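Local coordinates for protein 2,3,4,5-tetrahydropyridine-2,6-dicarboxylate N-succinyltransferase (PDB 2RIJ) that probably catalyses succinyl transfer from succinyl-CoA to tetrahydrodipicolinate, the first step of the succinylase route of lysine biosynthesis, at residues A[34-45]-A[172-182]; A[155-164]-A[245-253]. One frame throughout, in Å; residues are numbered along the deposited sequence. Where two conformers were deposited one is given.

Contact 1: A[34-45]-A[172-182]; sequences DRGQLNKNKILQ and WSDDKPIELEY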
loop_
_atom_site.group_PDB
_atom_site.type_symbol
_atom_site.label_atom_id
_atom_site.label_comp_id
_atom_site.label_asym_id
_atom_site.label_seq_id
_atom_site.Cartn_x
_atom_site.Cartn_y
_atom_site.Cartn_z
ATOM N N ASP A 34 -46.635 -36.985 -14.456
ATOM C CA ASP A 34 -47.479 -36.348 -13.472
ATOM C C ASP A 34 -48.172 -35.204 -14.190
ATOM O O ASP A 34 -47.507 -34.364 -14.779
ATOM C CB ASP A 34 -46.658 -35.809 -12.306
ATOM C CG ASP A 34 -46.008 -36.919 -11.473
ATOM O OD1 ASP A 34 -46.740 -37.834 -11.006
ATOM O OD2 ASP A 34 -44.769 -36.879 -11.275
ATOM N N ARG A 35 -49.502 -35.185 -14.158
ATOM C CA ARG A 35 -50.315 -34.161 -14.843
ATOM C C ARG A 35 -50.932 -33.189 -13.841
ATOM O O ARG A 35 -51.020 -33.490 -12.664
ATOM C CB ARG A 35 -51.425 -34.839 -15.634
ATOM C CG ARG A 35 -50.863 -35.742 -16.748
ATOM C CD ARG A 35 -51.935 -36.675 -17.296
ATOM N NE ARG A 35 -51.412 -37.434 -18.424
ATOM C CZ ARG A 35 -51.295 -36.939 -19.648
ATOM N NH1 ARG A 35 -51.648 -35.675 -19.898
ATOM N NH2 ARG A 35 -50.788 -37.694 -20.610
ATOM N N GLY A 36 -51.381 -32.043 -14.329
ATOM C CA GLY A 36 -52.033 -31.033 -13.509
ATOM C C GLY A 36 -53.300 -31.555 -12.858
ATOM O O GLY A 36 -54.050 -32.311 -13.475
ATOM N N GLN A 37 -53.485 -31.193 -11.590
ATOM C CA GLN A 37 -54.681 -31.512 -10.814
ATOM C C GLN A 37 -55.895 -30.749 -11.387
ATOM O O GLN A 37 -57.020 -31.206 -11.268
ATOM C CB GLN A 37 -54.516 -31.089 -9.341
ATOM C CG GLN A 37 -53.478 -31.836 -8.509
ATOM C CD GLN A 37 -52.070 -31.429 -8.878
ATOM O OE1 GLN A 37 -51.866 -30.325 -9.404
ATOM N NE2 GLN A 37 -51.103 -32.325 -8.660
ATOM N N LEU A 38 -55.667 -29.565 -11.940
ATOM C CA LEU A 38 -56.701 -28.770 -12.598
ATOM C C LEU A 38 -56.597 -28.909 -14.122
ATOM O O LEU A 38 -57.579 -29.191 -14.803
ATOM C CB LEU A 38 -56.582 -27.287 -12.206
ATOM C CG LEU A 38 -56.945 -26.853 -10.789
ATOM C CD1 LEU A 38 -56.942 -25.344 -10.710
ATOM C CD2 LEU A 38 -58.276 -27.377 -10.394
ATOM N N ASN A 39 -55.399 -28.718 -14.652
ATOM C CA ASN A 39 -55.168 -28.815 -16.080
ATOM C C ASN A 39 -54.477 -30.154 -16.408
ATOM O O ASN A 39 -53.256 -30.272 -16.396
ATOM C CB ASN A 39 -54.352 -27.608 -16.542
ATOM C CG ASN A 39 -54.934 -26.270 -16.038
ATOM O OD1 ASN A 39 -54.589 -25.779 -14.943
ATOM N ND2 ASN A 39 -55.815 -25.672 -16.844
ATOM N N LYS A 40 -55.290 -31.166 -16.705
ATOM C CA LYS A 40 -54.789 -32.530 -16.870
ATOM C C LYS A 40 -53.956 -32.708 -18.136
ATOM O O LYS A 40 -53.255 -33.683 -18.268
ATOM C CB LYS A 40 -55.934 -33.555 -16.799
ATOM C CG LYS A 40 -56.493 -33.758 -15.371
ATOM N N ASN A 41 -53.969 -31.744 -19.037
ATOM C CA ASN A 41 -53.042 -31.801 -20.169
ATOM C C ASN A 41 -51.672 -31.185 -19.899
ATOM O O ASN A 41 -50.784 -31.234 -20.751
ATOM C CB ASN A 41 -53.670 -31.104 -21.366
ATOM C CG ASN A 41 -54.979 -31.745 -21.768
ATOM O OD1 ASN A 41 -55.048 -32.959 -22.000
ATOM N ND2 ASN A 41 -56.035 -30.938 -21.831
ATOM N N LYS A 42 -51.519 -30.559 -18.742
ATOM C CA LYS A 42 -50.252 -29.951 -18.350
ATOM C C LYS A 42 -49.397 -31.054 -17.764
ATOM O O LYS A 42 -49.825 -31.716 -16.838
ATOM C CB LYS A 42 -50.533 -28.860 -17.324
ATOM C CG LYS A 42 -49.495 -27.791 -17.227
ATOM C CD LYS A 42 -49.944 -26.709 -16.235
ATOM C CE LYS A 42 -50.926 -25.723 -16.878
ATOM N NZ LYS A 42 -50.250 -24.813 -17.871
ATOM N N ILE A 43 -48.229 -31.299 -18.352
ATOM C CA ILE A 43 -47.275 -32.277 -17.820
ATOM C C ILE A 43 -46.367 -31.509 -16.841
ATOM O O ILE A 43 -45.625 -30.596 -17.237
ATOM C CB ILE A 43 -46.430 -32.949 -18.931
ATOM C CG1 ILE A 43 -47.332 -33.551 -20.044
ATOM C CG2 ILE A 43 -45.463 -33.968 -18.335
ATOM C CD1 ILE A 43 -48.491 -34.361 -19.571
ATOM N N LEU A 44 -46.487 -31.855 -15.560
ATOM C CA LEU A 44 -45.714 -31.268 -14.496
ATOM C C LEU A 44 -44.380 -31.944 -14.194
ATOM O O LEU A 44 -43.515 -31.298 -13.603
ATOM C CB LEU A 44 -46.526 -31.218 -13.208
ATOM C CG LEU A 44 -47.948 -30.681 -13.342
ATOM C CD1 LEU A 44 -48.508 -30.630 -11.952
ATOM C CD2 LEU A 44 -47.937 -29.320 -13.994
ATOM N N GLN A 45 -44.231 -33.209 -14.576
ATOM C CA GLN A 45 -43.016 -33.968 -14.360
ATOM C C GLN A 45 -43.071 -35.260 -15.172
ATOM O O GLN A 45 -44.152 -35.813 -15.421
ATOM C CB GLN A 45 -42.846 -34.332 -12.870
ATOM C CG GLN A 45 -41.501 -34.949 -12.562
ATOM C CD GLN A 45 -41.236 -35.166 -11.087
ATOM O OE1 GLN A 45 -40.143 -34.830 -10.582
ATOM N NE2 GLN A 45 -42.214 -35.746 -10.380
ATOM N N TRP A 172 -44.195 -28.361 -4.758
ATOM C CA TRP A 172 -43.676 -29.713 -4.677
ATOM C C TRP A 172 -43.834 -30.155 -3.251
ATOM O O TRP A 172 -43.456 -29.437 -2.309
ATOM C CB TRP A 172 -42.218 -29.793 -5.099
ATOM C CG TRP A 172 -41.946 -29.360 -6.470
ATOM C CD1 TRP A 172 -41.705 -28.090 -6.881
ATOM C CD2 TRP A 172 -41.823 -30.193 -7.629
ATOM N NE1 TRP A 172 -41.459 -28.068 -8.222
ATOM C CE2 TRP A 172 -41.520 -29.341 -8.719
ATOM C CE3 TRP A 172 -41.971 -31.560 -7.863
ATOM C CZ2 TRP A 172 -41.348 -29.815 -10.020
ATOM C CZ3 TRP A 172 -41.765 -32.043 -9.166
ATOM C CH2 TRP A 172 -41.480 -31.165 -10.228
ATOM N N SER A 173 -44.542 -31.269 -3.093
ATOM C CA SER A 173 -44.869 -31.831 -1.773
ATOM C C SER A 173 -44.421 -33.277 -1.774
ATOM O O SER A 173 -44.949 -34.114 -2.531
ATOM C CB SER A 173 -46.387 -31.748 -1.559
ATOM O OG SER A 173 -46.749 -32.227 -0.270
ATOM N N ASP A 174 -43.416 -33.583 -0.974
ATOM C CA ASP A 174 -42.797 -34.911 -0.982
ATOM C C ASP A 174 -42.484 -35.400 -2.406
ATOM O O ASP A 174 -42.746 -36.548 -2.803
ATOM C CB ASP A 174 -43.638 -35.900 -0.189
ATOM C CG ASP A 174 -43.707 -35.528 1.310
ATOM O OD1 ASP A 174 -42.746 -34.929 1.872
ATOM O OD2 ASP A 174 -44.752 -35.798 1.902
ATOM N N ASP A 175 -41.869 -34.471 -3.117
ATOM C CA ASP A 175 -41.416 -34.594 -4.480
ATOM C C ASP A 175 -42.530 -34.781 -5.505
ATOM O O ASP A 175 -42.232 -35.115 -6.622
ATOM C CB ASP A 175 -40.269 -35.660 -4.598
ATOM C CG ASP A 175 -38.879 -35.141 -4.028
ATOM O OD1 ASP A 175 -38.654 -33.878 -3.884
ATOM O OD2 ASP A 175 -37.989 -35.995 -3.765
ATOM N N LYS A 176 -43.783 -34.517 -5.138
ATOM C CA LYS A 176 -44.919 -34.561 -6.061
ATOM C C LYS A 176 -45.350 -33.137 -6.436
ATOM O O LYS A 176 -45.578 -32.325 -5.534
ATOM C CB LYS A 176 -46.126 -35.249 -5.394
ATOM C CG LYS A 176 -45.847 -36.603 -4.784
ATOM C CD LYS A 176 -45.330 -37.513 -5.812
ATOM C CE LYS A 176 -45.563 -38.982 -5.469
ATOM N NZ LYS A 176 -45.031 -39.764 -6.636
ATOM N N PRO A 177 -45.484 -32.842 -7.744
ATOM C CA PRO A 177 -45.877 -31.516 -8.174
ATOM C C PRO A 177 -47.384 -31.249 -7.999
ATOM O O PRO A 177 -48.233 -32.123 -8.251
ATOM C CB PRO A 177 -45.434 -31.471 -9.648
ATOM C CG PRO A 177 -45.548 -32.935 -10.111
ATOM C CD PRO A 177 -45.217 -33.746 -8.877
ATOM N N ILE A 178 -47.701 -30.036 -7.569
ATOM C CA ILE A 178 -49.069 -29.562 -7.414
ATOM C C ILE A 178 -49.164 -28.180 -8.041
ATOM O O ILE A 178 -48.379 -27.296 -7.726
ATOM C CB ILE A 178 -49.447 -29.452 -5.929
ATOM C CG1 ILE A 178 -49.156 -30.776 -5.215
ATOM C CG2 ILE A 178 -50.934 -28.945 -5.768
ATOM C CD1 ILE A 178 -49.371 -30.737 -3.710
ATOM N N GLU A 179 -50.124 -27.995 -8.932
ATOM C CA GLU A 179 -50.385 -26.685 -9.527
ATOM C C GLU A 179 -50.715 -25.676 -8.453
ATOM O O GLU A 179 -51.495 -25.963 -7.561
ATOM C CB GLU A 179 -51.557 -26.754 -10.508
ATOM C CG GLU A 179 -51.363 -27.691 -11.664
ATOM C CD GLU A 179 -52.441 -27.499 -12.733
ATOM O OE1 GLU A 179 -52.328 -26.528 -13.516
ATOM O OE2 GLU A 179 -53.398 -28.311 -12.769
ATOM N N LEU A 180 -50.093 -24.501 -8.519
ATOM C CA LEU A 180 -50.337 -23.441 -7.552
ATOM C C LEU A 180 -51.835 -23.059 -7.556
ATOM O O LEU A 180 -52.413 -22.796 -6.508
ATOM C CB LEU A 180 -49.428 -22.212 -7.825
ATOM C CG LEU A 180 -47.915 -22.493 -7.589
ATOM C CD1 LEU A 180 -47.045 -21.381 -8.158
ATOM C CD2 LEU A 180 -47.626 -22.719 -6.117
ATOM N N GLU A 181 -52.468 -23.053 -8.724
ATOM C CA GLU A 181 -53.864 -22.647 -8.815
ATOM C C GLU A 181 -54.769 -23.655 -8.108
ATOM O O GLU A 181 -55.823 -23.306 -7.580
ATOM C CB GLU A 181 -54.270 -22.439 -10.274
ATOM C CG GLU A 181 -55.619 -21.735 -10.466
ATOM C CD GLU A 181 -55.805 -20.457 -9.594
ATOM O OE1 GLU A 181 -54.941 -19.538 -9.576
ATOM O OE2 GLU A 181 -56.855 -20.375 -8.923
ATOM N N TYR A 182 -54.332 -24.904 -8.060
ATOM C CA TYR A 182 -55.052 -25.920 -7.307
ATOM C C TYR A 182 -55.014 -25.623 -5.780
ATOM O O TYR A 182 -56.011 -25.788 -5.066
ATOM C CB TYR A 182 -54.492 -27.320 -7.619
ATOM C CG TYR A 182 -55.131 -28.374 -6.770
ATOM C CD1 TYR A 182 -56.332 -28.961 -7.151
ATOM C CD2 TYR A 182 -54.579 -28.723 -5.545
ATOM C CE1 TYR A 182 -56.929 -29.919 -6.378
ATOM C CE2 TYR A 182 -55.176 -29.659 -4.754
ATOM C CZ TYR A 182 -56.344 -30.265 -5.185
ATOM O OH TYR A 182 -56.933 -31.188 -4.384
HETATM O O HOH W 1 -44.005 -38.466 -9.160
HETATM O O HOH W 2 -47.111 -38.745 -8.323
HETATM O O HOH W 3 -39.809 -34.580 -7.837
HETATM O O HOH W 4 -41.847 -37.309 -7.968
#
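Q37, L38 and N39, in the loop joining strands 27-35 and 43-48, grip E179 and P177 in a mixed contact, hydrogen-bonded at the loop and apolar beside it, between the N-terminal domain and the small three-stranded sheet that follows. Glutamine suits position 37 because its amide both gives and takes: OE1 accepts from E179 N at 2.9 Å in an almost straight bond (170°), while NE2 donates to P177 O, in the carbonyl plane on a lone pair. The chain bends at chi2 (74°), its CG lying over the face of Y182 in a CH-pi contact. E179, at the N-cap of helix 180-192, takes two backbone donors on OE2: L38 N at 2.7 Å nearly along the C-O axis and N39 N at 2.8 Å on the syn lone pair. Where the loop re-enters its hairpin, L44 and Q45 stand opposite the single D34, making a classic beta bulge. P177 packs its puckered ring there, CG lying 3.7 Å from L44 CB and 3.8 Å from D34 CB. Q45 NE2 donates to D34 OD2, while Q45 OE1 is held by H211. Two waters link the D34 carboxylate to K176 NZ, which also bonds N194 of the second subunit.

Contact 2: A[155-164]-A[245-253]; sequences LRSINLNGAF and VNFNAGTTG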
loop_
_atom_site.group_PDB
_atom_site.type_symbol
_atom_site.label_atom_id
_atom_site.label_comp_id
_atom_site.label_asym_id
_atom_site.label_seq_id
_atom_site.Cartn_x
_atom_site.Cartn_y
_atom_site.Cartn_z
ATOM N N LEU A 155 -21.477 -33.094 -19.478
ATOM C CA LEU A 155 -21.931 -31.743 -19.132
ATOM C C LEU A 155 -21.704 -30.804 -20.316
ATOM O O LEU A 155 -20.711 -30.942 -21.056
ATOM C CB LEU A 155 -21.174 -31.251 -17.915
ATOM C CG LEU A 155 -21.611 -31.843 -16.581
ATOM C CD1 LEU A 155 -20.585 -31.607 -15.450
ATOM C CD2 LEU A 155 -22.983 -31.206 -16.254
ATOM N N ARG A 156 -22.663 -29.919 -20.527
ATOM C CA ARG A 156 -22.689 -28.922 -21.623
ATOM C C ARG A 156 -22.888 -29.436 -23.055
ATOM O O ARG A 156 -23.019 -28.628 -23.987
ATOM C CB ARG A 156 -21.421 -28.068 -21.619
ATOM C CG ARG A 156 -21.060 -27.413 -20.333
ATOM C CD ARG A 156 -19.702 -26.703 -20.596
ATOM N NE ARG A 156 -19.148 -26.141 -19.416
ATOM C CZ ARG A 156 -17.853 -25.933 -19.246
ATOM N NH1 ARG A 156 -16.968 -26.246 -20.178
ATOM N NH2 ARG A 156 -17.435 -25.405 -18.128
ATOM N N SER A 157 -22.996 -30.737 -23.223
ATOM C CA SER A 157 -22.933 -31.348 -24.532
ATOM C C SER A 157 -24.295 -31.395 -25.222
ATOM O O SER A 157 -24.351 -31.732 -26.394
ATOM C CB SER A 157 -22.314 -32.734 -24.407
ATOM O OG SER A 157 -23.244 -33.649 -23.883
ATOM N N ILE A 158 -25.389 -31.057 -24.528
ATOM C CA ILE A 158 -26.711 -31.123 -25.152
ATOM C C ILE A 158 -27.511 -29.845 -25.005
ATOM O O ILE A 158 -27.282 -29.047 -24.104
ATOM C CB ILE A 158 -27.558 -32.362 -24.668
ATOM C CG1 ILE A 158 -27.810 -32.322 -23.161
ATOM C CG2 ILE A 158 -26.929 -33.703 -25.120
ATOM C CD1 ILE A 158 -28.833 -33.366 -22.730
ATOM N N ASN A 159 -28.456 -29.659 -25.913
ATOM C CA ASN A 159 -29.209 -28.408 -26.028
ATOM C C ASN A 159 -30.389 -28.383 -25.073
ATOM O O ASN A 159 -31.307 -29.185 -25.177
ATOM C CB ASN A 159 -29.646 -28.210 -27.492
ATOM C CG ASN A 159 -30.161 -26.823 -27.770
ATOM O OD1 ASN A 159 -30.759 -26.220 -26.919
ATOM N ND2 ASN A 159 -29.973 -26.331 -29.013
ATOM N N LEU A 160 -30.361 -27.441 -24.153
ATOM C CA LEU A 160 -31.398 -27.249 -23.153
ATOM C C LEU A 160 -32.125 -25.906 -23.325
ATOM O O LEU A 160 -32.865 -25.470 -22.434
ATOM C CB LEU A 160 -30.782 -27.275 -21.760
ATOM C CG LEU A 160 -30.006 -28.517 -21.318
ATOM C CD1 LEU A 160 -29.452 -28.277 -19.878
ATOM C CD2 LEU A 160 -30.967 -29.690 -21.347
ATOM N N ASN A 161 -31.915 -25.253 -24.460
ATOM C CA ASN A 161 -32.426 -23.893 -24.597
ATOM C C ASN A 161 -33.920 -23.891 -24.645
ATOM O O ASN A 161 -34.524 -24.740 -25.307
ATOM C CB ASN A 161 -31.870 -23.209 -25.844
ATOM C CG ASN A 161 -30.379 -22.940 -25.735
ATOM O OD1 ASN A 161 -29.863 -22.637 -24.649
ATOM N ND2 ASN A 161 -29.670 -23.075 -26.864
ATOM N N GLY A 162 -34.521 -22.936 -23.934
ATOM C CA GLY A 162 -35.971 -22.837 -23.882
ATOM C C GLY A 162 -36.645 -23.629 -22.783
ATOM O O GLY A 162 -37.863 -23.522 -22.598
ATOM N N ALA A 163 -35.862 -24.387 -22.024
ATOM C CA ALA A 163 -36.421 -25.280 -21.009
ATOM C C ALA A 163 -37.267 -24.503 -20.019
ATOM O O ALA A 163 -38.389 -24.892 -19.721
ATOM C CB ALA A 163 -35.335 -26.037 -20.311
ATOM N N PHE A 164 -36.773 -23.376 -19.557
ATOM C CA PHE A 164 -37.510 -22.597 -18.576
ATOM C C PHE A 164 -38.866 -22.150 -19.082
ATOM O O PHE A 164 -39.830 -22.091 -18.327
ATOM C CB PHE A 164 -36.707 -21.380 -18.130
ATOM C CG PHE A 164 -35.725 -21.672 -17.056
ATOM C CD1 PHE A 164 -34.478 -22.188 -17.364
ATOM C CD2 PHE A 164 -36.035 -21.413 -15.726
ATOM C CE1 PHE A 164 -33.551 -22.436 -16.358
ATOM C CE2 PHE A 164 -35.108 -21.669 -14.720
ATOM C CZ PHE A 164 -33.867 -22.178 -15.040
ATOM N N VAL A 245 -25.308 -27.490 -6.433
ATOM C CA VAL A 245 -25.002 -27.889 -7.832
ATOM C C VAL A 245 -26.272 -27.693 -8.666
ATOM O O VAL A 245 -27.323 -28.358 -8.471
ATOM C CB VAL A 245 -24.498 -29.275 -7.951
ATOM C CG1 VAL A 245 -23.946 -29.535 -9.386
ATOM C CG2 VAL A 245 -23.410 -29.576 -6.826
ATOM N N ASN A 246 -26.179 -26.759 -9.591
ATOM C CA ASN A 246 -27.287 -26.437 -10.460
ATOM C C ASN A 246 -27.345 -27.416 -11.658
ATOM O O ASN A 246 -26.490 -28.325 -11.836
ATOM C CB ASN A 246 -27.130 -24.992 -10.927
ATOM C CG ASN A 246 -28.461 -24.292 -11.233
ATOM O OD1 ASN A 246 -29.455 -24.922 -11.511
ATOM N ND2 ASN A 246 -28.475 -22.971 -11.101
ATOM N N PHE A 247 -28.389 -27.292 -12.461
ATOM C CA PHE A 247 -28.486 -28.142 -13.641
ATOM C C PHE A 247 -27.399 -27.793 -14.646
ATOM O O PHE A 247 -26.895 -26.635 -14.673
ATOM C CB PHE A 247 -29.881 -28.061 -14.273
ATOM C CG PHE A 247 -30.121 -26.839 -15.050
ATOM C CD1 PHE A 247 -30.650 -25.738 -14.453
ATOM C CD2 PHE A 247 -29.850 -26.804 -16.406
ATOM C CE1 PHE A 247 -30.906 -24.595 -15.181
ATOM C CE2 PHE A 247 -30.122 -25.671 -17.147
ATOM C CZ PHE A 247 -30.625 -24.569 -16.530
ATOM N N ASN A 248 -27.005 -28.803 -15.434
ATOM C CA ASN A 248 -25.894 -28.694 -16.399
ATOM C C ASN A 248 -24.602 -28.154 -15.710
ATOM O O ASN A 248 -23.855 -27.357 -16.286
ATOM C CB ASN A 248 -26.333 -27.774 -17.552
ATOM C CG ASN A 248 -25.490 -27.919 -18.776
ATOM O OD1 ASN A 248 -25.036 -29.020 -19.137
ATOM N ND2 ASN A 248 -25.263 -26.785 -19.445
ATOM N N ALA A 249 -24.366 -28.623 -14.483
ATOM C CA ALA A 249 -23.187 -28.317 -13.699
ATOM C C ALA A 249 -22.772 -29.564 -12.956
ATOM O O ALA A 249 -23.588 -30.454 -12.714
ATOM C CB ALA A 249 -23.463 -27.171 -12.654
ATOM N N GLY A 250 -21.509 -29.618 -12.572
ATOM C CA GLY A 250 -21.036 -30.639 -11.657
ATOM C C GLY A 250 -19.558 -30.935 -11.730
ATOM O O GLY A 250 -18.730 -30.034 -11.924
ATOM N N THR A 251 -19.249 -32.219 -11.568
ATOM C CA THR A 251 -17.911 -32.687 -11.314
ATOM C C THR A 251 -17.591 -33.759 -12.348
ATOM O O THR A 251 -18.459 -34.540 -12.731
ATOM C CB THR A 251 -17.735 -33.269 -9.884
ATOM O OG1 THR A 251 -18.573 -34.419 -9.689
ATOM C CG2 THR A 251 -18.083 -32.192 -8.818
ATOM N N THR A 252 -16.359 -33.796 -12.771
ATOM C CA THR A 252 -15.914 -34.848 -13.690
ATOM C C THR A 252 -14.987 -35.872 -13.049
ATOM O O THR A 252 -14.529 -36.788 -13.718
ATOM C CB THR A 252 -15.301 -34.266 -14.958
ATOM O OG1 THR A 252 -14.165 -33.466 -14.624
ATOM C CG2 THR A 252 -16.356 -33.416 -15.734
ATOM N N GLY A 253 -14.775 -35.775 -11.756
ATOM C CA GLY A 253 -14.119 -36.821 -11.003
ATOM C C GLY A 253 -14.527 -36.631 -9.583
ATOM O O GLY A 253 -15.233 -35.663 -9.252
HETATM O O HOH W 5 -24.207 -25.966 -22.122
HETATM O O HOH W 6 -25.754 -29.729 -21.807
#
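L155 opens the contact by laying its two methyl branches along the backbone of residues 248-250: CD2 comes within 3.4 Å of A249 N, and CD1 within 3.6 Å of G250 N. A branched apolar side chain suits this buried spot, and G250 presents only backbone to it, in a conformation that glycine adopts readily. I266 of the neighbouring strand also touches L155.

At R156 the backbone takes over. Its N-H donates to N248 OD1 at 2.9 Å, with the donor tilted 21° from the carbonyl plane. With CG anti to the backbone N (chi1 -162°), N248 reaches across to the 155-164 loop, and its amide holds the backbone there, directly at R156 and through water at I158 N. A second water accepts from ND2 and donates weakly to R156 O. The R156 guanidinium turns instead to S264 and S292.

Further along, N159 OD1 accepts from N161 N, an Asx turn that shapes the chain just before G162, at the N-cap position of helix 163-166. Within it, L160 sends CD1 to the edge of the F247 ring, 3.8 Å from CD2, and also touches N248 CB; K144 and L148 of helix 138-149 meet the same leucine.

F164 closes the segment. In one of its two deposited conformers CE1 lies 3.6 Å from F247 CE1, the ring planes oblique at 52°, and R219 of the third subunit packs on it; this contact is therefore tentative. F247 also stacks on F205.

Residues 245-253 run from one short strand through a turn to the next, these strands pairing in parallel with 260-261 and 266-267 of the following coil: the stacked-coil pattern of the left-handed parallel beta-helix built from hexapeptide repeats, here with the N-terminal domain's loop laid against its side.

How the contacts relate
The two contacts bind the N-terminal part of the chain to what follows at separate places: contact 1 to the small sheet and helix 180-192, contact 2 to the beta-helix. Their centres are 24 Å apart and their nearest atoms about 10 Å. Their segments alternate along the chain, and helix 163-166, where residues 155-164 end, leads directly into strand 170-173 of contact 1. Helix 138-149 touches both, meeting Q45 and W172 through Y142, and L160 and N248 through L148. Contact 1 lies away from the predicted sites; in contact 2 the A249 side chain is about 9 Å from that of R260, a predicted succinyl-CoA-binding residue, and T251's about 11 Å from that of E258, predicted to be catalytic.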